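Long-range contacts in putative sporulation-specific glycosylase YdhD (Bacillus subtilis subsp. subtilis str. 168, PDB 3CZ8), which probably hydrolyses glycosidic bonds in a sporulation-related role, this chain being the family 18 glycosyl hydrolase domain of a longer LysM-containing protein: residues Tyr253-Gln258 / Pro266-Ser271; Val89-Thr94 / Ala124-Leu129; Glu200-Ile205 / Val295-Leu300. The protein carries 1 engineered substitution. All coordinates share one frame; numbering follows the deposited sequence. Where two conformers were deposited one is given.

Interaction 1 (Tyr253-Gln258 / Pro266-Ser271); sequences YQAPIQ and PFFRYS
Gln258 and Phe267 form an antiparallel hydrogen-bonded pair, Gln258 N donating to Phe267 O at 3.0 Å and Phe267 N to Gln258 O at 2.9 Å, the second bond the straighter of the two. This is the edge of the five-stranded antiparallel sheet in the small domain inserted into the family 18 TIM barrel after strand 217-220. Helix 243-252 gives way to a Schellman motif at Gln254, and the chain then passes along strand 265-271 before joining the sheet as strand 258-260.

At the helix end Tyr253 lies on Tyr270 in an offset stack, the ring centroids 4.0 Å apart and the planes 13° from parallel. Tyr270 CD1 sits over the middle of the Tyr253 ring, whereas Tyr253 CD2 falls nearer the rim of the Tyr270 ring. With CG between the backbone N and the carbonyl carbon (chi1 68°), the Tyr270 ring is turned toward Tyr253. His278 also stacks on Tyr270.

Farther along, Ala255 CB packs 3.7 Å from Phe268 CD1, and Ile257 CG2 runs beside Pro266 CB. Phe268 and Ile257 both also touch Ala250 of helix 243-252. The Gln258 side chain, extended beyond CG, crosses one face of the Phe267 ring: CG makes a CH-pi contact 3.9 Å from the ring centroid, and the amide plane stacks on the ring, 9° from parallel. Trp281 stacks on Phe267 too.

Two waters tie the segments together. One donates to Pro256 O and Gln258 OE1 and accepts from Arg269 N, while the guanidinium of Arg269 pairs with Glu279. The other spans the stacked tyrosines, 2.9 Å from Tyr253 OH and donating to Tyr270 OH, which is also bonded to Asp227.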
loop_
_atom_site.group_PDB
_atom_site.type_symbol
_atom_site.label_atom_id
_atom_site.label_comp_id
_atom_site.label_asym_id
_atom_site.label_seq_id
_atom_site.Cartn_x
_atom_site.Cartn_y
_atom_site.Cartn_z
ATOM N N TYR A 253 -13.613 -15.091 -7.122
ATOM C CA TYR A 253 -14.229 -16.353 -6.723
ATOM C C TYR A 253 -15.749 -16.271 -6.643
ATOM O O TYR A 253 -16.412 -17.272 -6.352
ATOM C CB TYR A 253 -13.635 -16.845 -5.400
ATOM C CG TYR A 253 -12.178 -17.248 -5.503
ATOM C CD1 TYR A 253 -11.807 -18.464 -6.090
ATOM C CD2 TYR A 253 -11.170 -16.417 -5.014
ATOM C CE1 TYR A 253 -10.462 -18.835 -6.187
ATOM C CE2 TYR A 253 -9.825 -16.777 -5.108
ATOM C CZ TYR A 253 -9.482 -17.991 -5.693
ATOM O OH TYR A 253 -8.158 -18.353 -5.787
ATOM N N GLN A 254 -16.282 -15.078 -6.914
ATOM C CA GLN A 254 -17.725 -14.775 -6.870
ATOM C C GLN A 254 -18.379 -15.145 -5.536
ATOM O O GLN A 254 -19.511 -15.641 -5.489
ATOM C CB GLN A 254 -18.472 -15.370 -8.079
ATOM C CG GLN A 254 -18.162 -14.664 -9.404
ATOM C CD GLN A 254 -18.699 -13.240 -9.457
ATOM O OE1 GLN A 254 -19.904 -13.017 -9.351
ATOM N NE2 GLN A 254 -17.804 -12.273 -9.629
ATOM N N ALA A 255 -17.636 -14.891 -4.461
ATOM C CA ALA A 255 -18.083 -15.156 -3.103
ATOM C C ALA A 255 -18.860 -13.957 -2.569
ATOM O O ALA A 255 -18.390 -12.822 -2.662
ATOM C CB ALA A 255 -16.889 -15.458 -2.213
ATOM N N PRO A 256 -20.066 -14.203 -2.028
ATOM C CA PRO A 256 -20.849 -13.129 -1.407
ATOM C C PRO A 256 -20.212 -12.620 -0.109
ATOM O O PRO A 256 -19.763 -13.416 0.724
ATOM C CB PRO A 256 -22.205 -13.793 -1.127
ATOM C CG PRO A 256 -21.919 -15.257 -1.066
ATOM C CD PRO A 256 -20.761 -15.505 -1.984
ATOM N N ILE A 257 -20.168 -11.297 0.038
ATOM C CA ILE A 257 -19.573 -10.665 1.213
ATOM C C ILE A 257 -20.620 -10.509 2.309
ATOM O O ILE A 257 -21.534 -9.678 2.207
ATOM C CB ILE A 257 -18.920 -9.301 0.877
ATOM C CG1 ILE A 257 -17.824 -9.477 -0.182
ATOM C CG2 ILE A 257 -18.337 -8.653 2.140
ATOM C CD1 ILE A 257 -17.377 -8.178 -0.849
ATOM N N GLN A 258 -20.488 -11.334 3.345
ATOM C CA GLN A 258 -21.386 -11.271 4.497
ATOM C C GLN A 258 -20.809 -10.440 5.644
ATOM O O GLN A 258 -19.636 -10.069 5.627
ATOM C CB GLN A 258 -21.822 -12.671 4.958
ATOM C CG GLN A 258 -20.808 -13.775 4.740
ATOM C CD GLN A 258 -21.404 -15.162 4.881
ATOM O OE1 GLN A 258 -20.762 -16.157 4.545
ATOM N NE2 GLN A 258 -22.633 -15.239 5.385
ATOM N N PRO A 266 -16.726 -7.515 8.138
ATOM C CA PRO A 266 -17.063 -8.299 6.953
ATOM C C PRO A 266 -16.219 -9.559 6.829
ATOM O O PRO A 266 -15.062 -9.587 7.261
ATOM C CB PRO A 266 -16.770 -7.338 5.799
ATOM C CG PRO A 266 -15.714 -6.440 6.314
ATOM C CD PRO A 266 -15.928 -6.322 7.797
ATOM N N PHE A 267 -16.816 -10.595 6.251
ATOM C CA PHE A 267 -16.129 -11.857 5.995
ATOM C C PHE A 267 -16.729 -12.573 4.797
ATOM O O PHE A 267 -17.858 -12.286 4.401
ATOM C CB PHE A 267 -16.117 -12.762 7.242
ATOM C CG PHE A 267 -17.455 -13.352 7.606
ATOM C CD1 PHE A 267 -17.715 -14.699 7.375
ATOM C CD2 PHE A 267 -18.448 -12.571 8.201
ATOM C CE1 PHE A 267 -18.947 -15.254 7.712
ATOM C CE2 PHE A 267 -19.680 -13.118 8.541
ATOM C CZ PHE A 267 -19.930 -14.460 8.298
ATOM N N PHE A 268 -15.957 -13.483 4.209
ATOM C CA PHE A 268 -16.478 -14.393 3.196
ATOM C C PHE A 268 -15.689 -15.693 3.154
ATOM O O PHE A 268 -14.567 -15.764 3.658
ATOM C CB PHE A 268 -16.547 -13.738 1.804
ATOM C CG PHE A 268 -15.211 -13.353 1.225
ATOM C CD1 PHE A 268 -14.519 -14.223 0.389
ATOM C CD2 PHE A 268 -14.667 -12.098 1.478
ATOM C CE1 PHE A 268 -13.296 -13.858 -0.167
ATOM C CE2 PHE A 268 -13.447 -11.730 0.937
ATOM C CZ PHE A 268 -12.762 -12.614 0.103
ATOM N N ARG A 269 -16.291 -16.718 2.557
ATOM C CA ARG A 269 -15.602 -17.980 2.301
ATOM C C ARG A 269 -15.645 -18.314 0.814
ATOM O O ARG A 269 -16.563 -17.893 0.105
ATOM C CB ARG A 269 -16.220 -19.116 3.122
ATOM C CG ARG A 269 -16.025 -18.985 4.624
ATOM C CD ARG A 269 -16.708 -20.109 5.387
ATOM N NE ARG A 269 -16.524 -19.957 6.828
ATOM C CZ ARG A 269 -17.384 -19.349 7.643
ATOM N NH1 ARG A 269 -18.513 -18.833 7.169
ATOM N NH2 ARG A 269 -17.115 -19.260 8.938
ATOM N N TYR A 270 -14.640 -19.049 0.348
ATOM C CA TYR A 270 -14.596 -19.540 -1.029
ATOM C C TYR A 270 -13.788 -20.832 -1.122
ATOM O O TYR A 270 -13.037 -21.165 -0.205
ATOM C CB TYR A 270 -14.026 -18.474 -1.984
ATOM C CG TYR A 270 -12.553 -18.139 -1.800
ATOM C CD1 TYR A 270 -11.560 -18.880 -2.448
ATOM C CD2 TYR A 270 -12.155 -17.069 -0.997
ATOM C CE1 TYR A 270 -10.206 -18.577 -2.280
ATOM C CE2 TYR A 270 -10.804 -16.745 -0.833
ATOM C CZ TYR A 270 -9.838 -17.503 -1.483
ATOM O OH TYR A 270 -8.509 -17.206 -1.330
ATOM N N SER A 271 -13.944 -21.548 -2.234
ATOM C CA SER A 271 -13.120 -22.719 -2.531
ATOM C C SER A 271 -12.224 -22.404 -3.717
ATOM O O SER A 271 -12.700 -21.922 -4.746
ATOM C CB SER A 271 -13.991 -23.940 -2.839
ATOM O OG SER A 271 -14.822 -24.264 -1.738
HETATM O O HOH W 1 -6.589 -17.978 -3.378
HETATM O O HOH W 2 -19.240 -15.979 1.827
#

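Interaction 2 (Val89-Thr94 / Ala124-Leu129); sequences VLNNPT and AADRDL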
loop_
_atom_site.group_PDB
_atom_site.type_symbol
_atom_site.label_atom_id
_atom_site.label_comp_id
_atom_site.label_asym_id
_atom_site.label_seq_id
_atom_site.Cartn_x
_atom_site.Cartn_y
_atom_site.Cartn_z
ATOM N N VAL A 89 18.666 -1.136 25.888
ATOM C CA VAL A 89 18.525 0.314 25.985
ATOM C C VAL A 89 17.852 0.706 27.306
ATOM O O VAL A 89 18.367 1.555 28.042
ATOM C CB VAL A 89 17.741 0.885 24.777
ATOM C CG1 VAL A 89 17.367 2.341 25.004
ATOM C CG2 VAL A 89 18.557 0.750 23.503
ATOM N N LEU A 90 16.722 0.066 27.608
ATOM C CA LEU A 90 15.924 0.385 28.791
ATOM C C LEU A 90 16.609 0.069 30.128
ATOM O O LEU A 90 16.219 0.605 31.168
ATOM C CB LEU A 90 14.549 -0.301 28.720
ATOM C CG LEU A 90 13.556 0.192 27.655
ATOM C CD1 LEU A 90 12.247 -0.579 27.731
ATOM C CD2 LEU A 90 13.298 1.694 27.752
ATOM N N ASN A 91 17.632 -0.786 30.093
ATOM C CA ASN A 91 18.344 -1.200 31.303
ATOM C C ASN A 91 19.727 -0.555 31.473
ATOM O O ASN A 91 20.356 -0.687 32.525
ATOM C CB ASN A 91 18.428 -2.726 31.380
ATOM C CG ASN A 91 17.086 -3.365 31.668
ATOM O OD1 ASN A 91 16.768 -3.673 32.818
ATOM N ND2 ASN A 91 16.284 -3.563 30.629
ATOM N N ASN A 92 20.193 0.133 30.437
ATOM C CA ASN A 92 21.402 0.942 30.528
ATOM C C ASN A 92 21.019 2.425 30.541
ATOM O O ASN A 92 20.617 2.961 29.507
ATOM C CB ASN A 92 22.361 0.616 29.372
ATOM C CG ASN A 92 23.668 1.408 29.435
ATOM O OD1 ASN A 92 24.072 1.904 30.489
ATOM N ND2 ASN A 92 24.344 1.510 28.294
ATOM N N PRO A 93 21.129 3.084 31.719
ATOM C CA PRO A 93 20.775 4.500 31.894
ATOM C C PRO A 93 21.531 5.446 30.967
ATOM O O PRO A 93 20.973 6.451 30.538
ATOM C CB PRO A 93 21.132 4.774 33.360
ATOM C CG PRO A 93 21.018 3.439 34.017
ATOM C CD PRO A 93 21.573 2.489 32.993
ATOM N N THR A 94 22.781 5.109 30.659
ATOM C CA THR A 94 23.579 5.850 29.689
ATOM C C THR A 94 22.959 5.749 28.290
ATOM O O THR A 94 22.886 6.746 27.573
ATOM C CB THR A 94 25.043 5.341 29.655
ATOM O OG1 THR A 94 25.529 5.177 30.993
ATOM C CG2 THR A 94 25.950 6.315 28.903
ATOM N N ALA A 124 7.866 -7.558 29.696
ATOM C CA ALA A 124 7.041 -7.197 30.850
ATOM C C ALA A 124 7.835 -6.709 32.060
ATOM O O ALA A 124 7.302 -5.987 32.907
ATOM C CB ALA A 124 6.181 -8.377 31.248
ATOM N N ALA A 125 9.100 -7.120 32.144
ATOM C CA ALA A 125 9.989 -6.694 33.226
ATOM C C ALA A 125 10.430 -5.239 33.053
ATOM O O ALA A 125 10.800 -4.575 34.024
ATOM C CB ALA A 125 11.199 -7.599 33.301
ATOM N N ASP A 126 10.372 -4.762 31.811
ATOM C CA ASP A 126 10.819 -3.427 31.437
ATOM C C ASP A 126 9.682 -2.412 31.397
ATOM O O ASP A 126 9.804 -1.383 30.732
ATOM C CB ASP A 126 11.470 -3.484 30.056
ATOM C CG ASP A 126 12.777 -4.247 30.050
ATOM O OD1 ASP A 126 13.299 -4.567 31.139
ATOM O OD2 ASP A 126 13.288 -4.517 28.943
ATOM N N ARG A 127 8.601 -2.689 32.126
ATOM C CA ARG A 127 7.402 -1.878 32.021
ATOM C C ARG A 127 7.533 -0.491 32.664
ATOM O O ARG A 127 7.135 0.507 32.056
ATOM C CB ARG A 127 6.166 -2.668 32.482
ATOM C CG ARG A 127 5.810 -2.662 33.956
ATOM C CD ARG A 127 4.494 -1.939 34.179
ATOM N NE ARG A 127 3.430 -2.450 33.316
ATOM C CZ ARG A 127 2.127 -2.320 33.555
ATOM N NH1 ARG A 127 1.690 -1.697 34.643
ATOM N NH2 ARG A 127 1.253 -2.822 32.694
ATOM N N ASP A 128 8.122 -0.431 33.855
ATOM C CA ASP A 128 8.351 0.826 34.544
ATOM C C ASP A 128 9.553 1.563 33.959
ATOM O O ASP A 128 9.613 2.794 34.000
ATOM C CB ASP A 128 8.498 0.584 36.052
ATOM C CG ASP A 128 7.169 0.237 36.717
ATOM O OD1 ASP A 128 7.172 -0.143 37.908
ATOM O OD2 ASP A 128 6.116 0.346 36.047
ATOM N N LEU A 129 10.488 0.808 33.390
ATOM C CA LEU A 129 11.653 1.382 32.718
ATOM C C LEU A 129 11.279 2.046 31.401
ATOM O O LEU A 129 11.891 3.044 31.006
ATOM C CB LEU A 129 12.724 0.314 32.479
ATOM C CG LEU A 129 13.333 -0.355 33.718
ATOM C CD1 LEU A 129 14.189 -1.535 33.301
ATOM C CD2 LEU A 129 14.143 0.629 34.563
HETATM O O HOH W 3 14.636 -4.964 33.502
#
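Asp126 takes a hydrogen bond from Asn91: ND2 of Asn91 reaches OD1 of Asp126 at 3.2 Å and nearly straight (171°). The oxygen lies in the amide plane, but the amide comes to it from above the carboxylate plane. Asn91 ND2 also donates to His87 O, so the amide is also held from the last turn of helix 83-90. A water donates to both Asn91 OD1 and Asp126 OD1, closing a ring of polar contacts, while Asp126 OD2 has a weak bond with His87 ND1. Asp126 stands at the N-cap of helix 127-143, but its side chain makes no capping bond; the carboxylate faces Asn91 and His87. Its CB meets Leu90 CD1 at 3.8 Å. An alanine here takes away the carboxylate and would probably leave Asn91 ND2 with His87 O but without its partner across the contact, and the water without one of its two acceptors.

One turn on, Leu129 lays CD1 against Asn91 OD1 (3.4 Å) and the Leu90 carbonyl, with its CB 4.2 Å from Leu90 CB. Leu90 itself runs on to Phe130 and Phe133. The contact thus joins the end of helix 83-90 to the start of helix 127-143, in the helical layer outside a TIM barrel.

Interaction 3 (Glu200-Ile205 / Val295-Leu300); sequences EIRRTI and VREYRL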
loop_
_atom_site.group_PDB
_atom_site.type_symbol
_atom_site.label_atom_id
_atom_site.label_comp_id
_atom_site.label_asym_id
_atom_site.label_seq_id
_atom_site.Cartn_x
_atom_site.Cartn_y
_atom_site.Cartn_z
ATOM N N GLU A 200 -14.273 -6.123 21.011
ATOM C CA GLU A 200 -12.973 -5.984 21.660
ATOM C C GLU A 200 -12.445 -4.543 21.648
ATOM O O GLU A 200 -11.669 -4.158 22.525
ATOM C CB GLU A 200 -11.959 -6.958 21.054
ATOM C CG GLU A 200 -12.282 -8.436 21.255
ATOM C CD GLU A 200 -12.431 -8.839 22.721
ATOM O OE1 GLU A 200 -11.552 -8.494 23.546
ATOM O OE2 GLU A 200 -13.432 -9.515 23.042
ATOM N N ILE A 201 -12.868 -3.761 20.655
ATOM C CA ILE A 201 -12.550 -2.332 20.570
ATOM C C ILE A 201 -13.236 -1.586 21.716
ATOM O O ILE A 201 -12.618 -0.738 22.370
ATOM C CB ILE A 201 -12.953 -1.744 19.180
ATOM C CG1 ILE A 201 -12.036 -2.290 18.082
ATOM C CG2 ILE A 201 -12.912 -0.208 19.163
ATOM C CD1 ILE A 201 -12.576 -2.069 16.696
ATOM N N ARG A 202 -14.505 -1.929 21.946
ATOM C CA ARG A 202 -15.304 -1.439 23.077
ATOM C C ARG A 202 -14.578 -1.655 24.402
ATOM O O ARG A 202 -14.387 -0.710 25.167
ATOM C CB ARG A 202 -16.657 -2.159 23.104
ATOM C CG ARG A 202 -17.557 -1.836 24.299
ATOM C CD ARG A 202 -18.576 -0.768 23.956
ATOM N NE ARG A 202 -19.419 -1.170 22.833
ATOM C CZ ARG A 202 -20.164 -0.338 22.111
ATOM N NH1 ARG A 202 -20.181 0.964 22.386
ATOM N NH2 ARG A 202 -20.889 -0.812 21.103
ATOM N N ARG A 203 -14.171 -2.902 24.646
ATOM C CA ARG A 203 -13.424 -3.287 25.844
ATOM C C ARG A 203 -12.090 -2.555 25.979
ATOM O O ARG A 203 -11.725 -2.146 27.080
ATOM C CB ARG A 203 -13.188 -4.797 25.868
ATOM C CG ARG A 203 -14.374 -5.620 26.323
ATOM C CD ARG A 203 -14.152 -7.092 26.012
ATOM N NE ARG A 203 -15.288 -7.920 26.417
ATOM C CZ ARG A 203 -16.357 -8.168 25.661
ATOM N NH1 ARG A 203 -16.463 -7.654 24.441
ATOM N NH2 ARG A 203 -17.330 -8.936 26.132
ATOM N N THR A 204 -11.378 -2.401 24.858
ATOM C CA THR A 204 -10.100 -1.677 24.813
ATOM C C THR A 204 -10.287 -0.219 25.222
ATOM O O THR A 204 -9.545 0.286 26.067
ATOM C CB THR A 204 -9.447 -1.755 23.406
ATOM O OG1 THR A 204 -9.231 -3.128 23.060
ATOM C CG2 THR A 204 -8.109 -1.018 23.369
ATOM N N ILE A 205 -11.295 0.432 24.636
ATOM C CA ILE A 205 -11.630 1.821 24.954
ATOM C C ILE A 205 -11.989 1.973 26.442
ATOM O O ILE A 205 -11.443 2.841 27.127
ATOM C CB ILE A 205 -12.764 2.359 24.037
ATOM C CG1 ILE A 205 -12.244 2.576 22.609
ATOM C CG2 ILE A 205 -13.320 3.683 24.557
ATOM C CD1 ILE A 205 -13.345 2.774 21.575
ATOM N N VAL A 295 -15.566 6.016 18.223
ATOM C CA VAL A 295 -14.646 7.093 18.558
ATOM C C VAL A 295 -15.457 8.326 18.964
ATOM O O VAL A 295 -15.137 8.986 19.960
ATOM C CB VAL A 295 -13.656 7.373 17.391
ATOM C CG1 VAL A 295 -13.096 8.799 17.424
ATOM C CG2 VAL A 295 -12.519 6.351 17.418
ATOM N N ARG A 296 -16.528 8.589 18.216
ATOM C CA ARG A 296 -17.422 9.713 18.483
ATOM C C ARG A 296 -18.269 9.496 19.736
ATOM O O ARG A 296 -18.491 10.436 20.498
ATOM C CB ARG A 296 -18.318 9.989 17.273
ATOM C CG ARG A 296 -17.590 10.626 16.101
ATOM C CD ARG A 296 -18.482 10.722 14.875
ATOM N NE ARG A 296 -19.340 11.903 14.912
ATOM C CZ ARG A 296 -20.217 12.231 13.968
ATOM N NH1 ARG A 296 -20.371 11.465 12.894
ATOM N NH2 ARG A 296 -20.946 13.332 14.100
ATOM N N GLU A 297 -18.727 8.257 19.931
ATOM C CA GLU A 297 -19.486 7.839 21.115
ATOM C C GLU A 297 -18.722 8.093 22.424
ATOM O O GLU A 297 -19.306 8.530 23.415
ATOM C CB GLU A 297 -19.861 6.353 21.006
ATOM C CG GLU A 297 -20.746 5.818 22.142
ATOM C CD GLU A 297 -20.840 4.291 22.188
ATOM O OE1 GLU A 297 -21.123 3.752 23.281
ATOM O OE2 GLU A 297 -20.643 3.627 21.148
ATOM N N TYR A 298 -17.419 7.829 22.418
ATOM C CA TYR A 298 -16.607 7.960 23.620
ATOM C C TYR A 298 -15.812 9.258 23.684
ATOM O O TYR A 298 -14.923 9.390 24.536
ATOM C CB TYR A 298 -15.668 6.764 23.752
ATOM C CG TYR A 298 -16.338 5.516 24.259
ATOM C CD1 TYR A 298 -16.842 4.560 23.383
ATOM C CD2 TYR A 298 -16.459 5.284 25.625
ATOM C CE1 TYR A 298 -17.453 3.401 23.860
ATOM C CE2 TYR A 298 -17.062 4.132 26.110
ATOM C CZ TYR A 298 -17.555 3.197 25.226
ATOM O OH TYR A 298 -18.151 2.060 25.721
ATOM N N ARG A 299 -16.151 10.197 22.789
ATOM C CA ARG A 299 -15.492 11.507 22.696
ATOM C C ARG A 299 -13.965 11.412 22.584
ATOM O O ARG A 299 -13.228 12.216 23.170
ATOM C CB ARG A 299 -15.910 12.419 23.860
ATOM C CG ARG A 299 -17.186 13.209 23.622
ATOM C CD ARG A 299 -17.510 14.090 24.824
ATOM N NE ARG A 299 -17.835 15.457 24.420
ATOM C CZ ARG A 299 -16.942 16.437 24.304
ATOM N NH1 ARG A 299 -17.332 17.646 23.924
ATOM N NH2 ARG A 299 -15.657 16.216 24.567
ATOM N N LEU A 300 -13.494 10.429 21.820
ATOM C CA LEU A 300 -12.061 10.206 21.617
ATOM C C LEU A 300 -11.492 11.192 20.598
ATOM O O LEU A 300 -12.247 11.845 19.881
ATOM C CB LEU A 300 -11.823 8.761 21.175
ATOM C CG LEU A 300 -11.494 7.684 22.217
ATOM C CD1 LEU A 300 -11.995 7.958 23.642
ATOM C CD2 LEU A 300 -11.948 6.324 21.724
#
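Arg202 and Glu297 form a salt bridge, in which Arg202 NH1 donates to Glu297 OE2 at 3.0 Å with a bent N-H...O angle of 137°. The oxygen is met on its syn side, and Glu297 OE1 is almost as close to NH1, at 3.1 Å, so one nitrogen faces both carboxylate oxygens. The two planar groups are 53° apart rather than coplanar. Arg202 gets there by folding at chi2 (97°) and chi3, while Glu297 stretches out beyond CG to meet it.

The folded arginine also passes the end of Tyr298: Arg202 CD lies 3.4 Å from Tyr298 OH, and NH1 comes at the ring edge. That hydroxyl has a weak hydrogen bond with Glu206, one turn farther along helix 198-208.

Beneath this polar rim the packing turns apolar. Ile205 CG2 stands over one face of the Tyr298 ring in a CH-pi contact, 3.7 Å from the centroid and shifted toward the CG side. The other branch of Ile205 goes deeper, and its CD1 touches Leu300 CD2 at 3.8 Å. Leu300 is brought round by the Schellman motif that ends helix 285-297: Arg299 has positive phi, and Leu300 N bonds back to Val295 O at 2.9 Å.

Helices 198-208 and 285-297 are packed here side by side on the outside of the barrel. Ile294 of the second helix receives Ile201, Arg202 and Ile205, and barrel strand 217-220 lies below, where Ile219 touches Ile205, Val295 and Leu300 and Ile217 adds to Leu300.

The three contacts are spread around one glycosyl hydrolase domain. Interactions 2 and 3 belong to the helical shell of the TIM barrel, their centres 30 Å apart, whereas interaction 1 lies in the inserted domain, its centre 46 Å from that of interaction 2 and across the chain's centre from it. The insertion leaves after strand 217-220 and returns at helix 285-297, so interaction 3 brackets it in sequence; nearest atoms of the two contacts are about 10 Å apart. Across the dimer, Gln254 packs on Arg296 of the second subunit. Interactions 1 and 3 lie away from the predicted proton donor, Glu120; in interaction 2 the Leu90 side chain is about 11 Å from that of Glu120. A glycerol, probably from crystallisation, sits about 4 Å from the Tyr253 side chain.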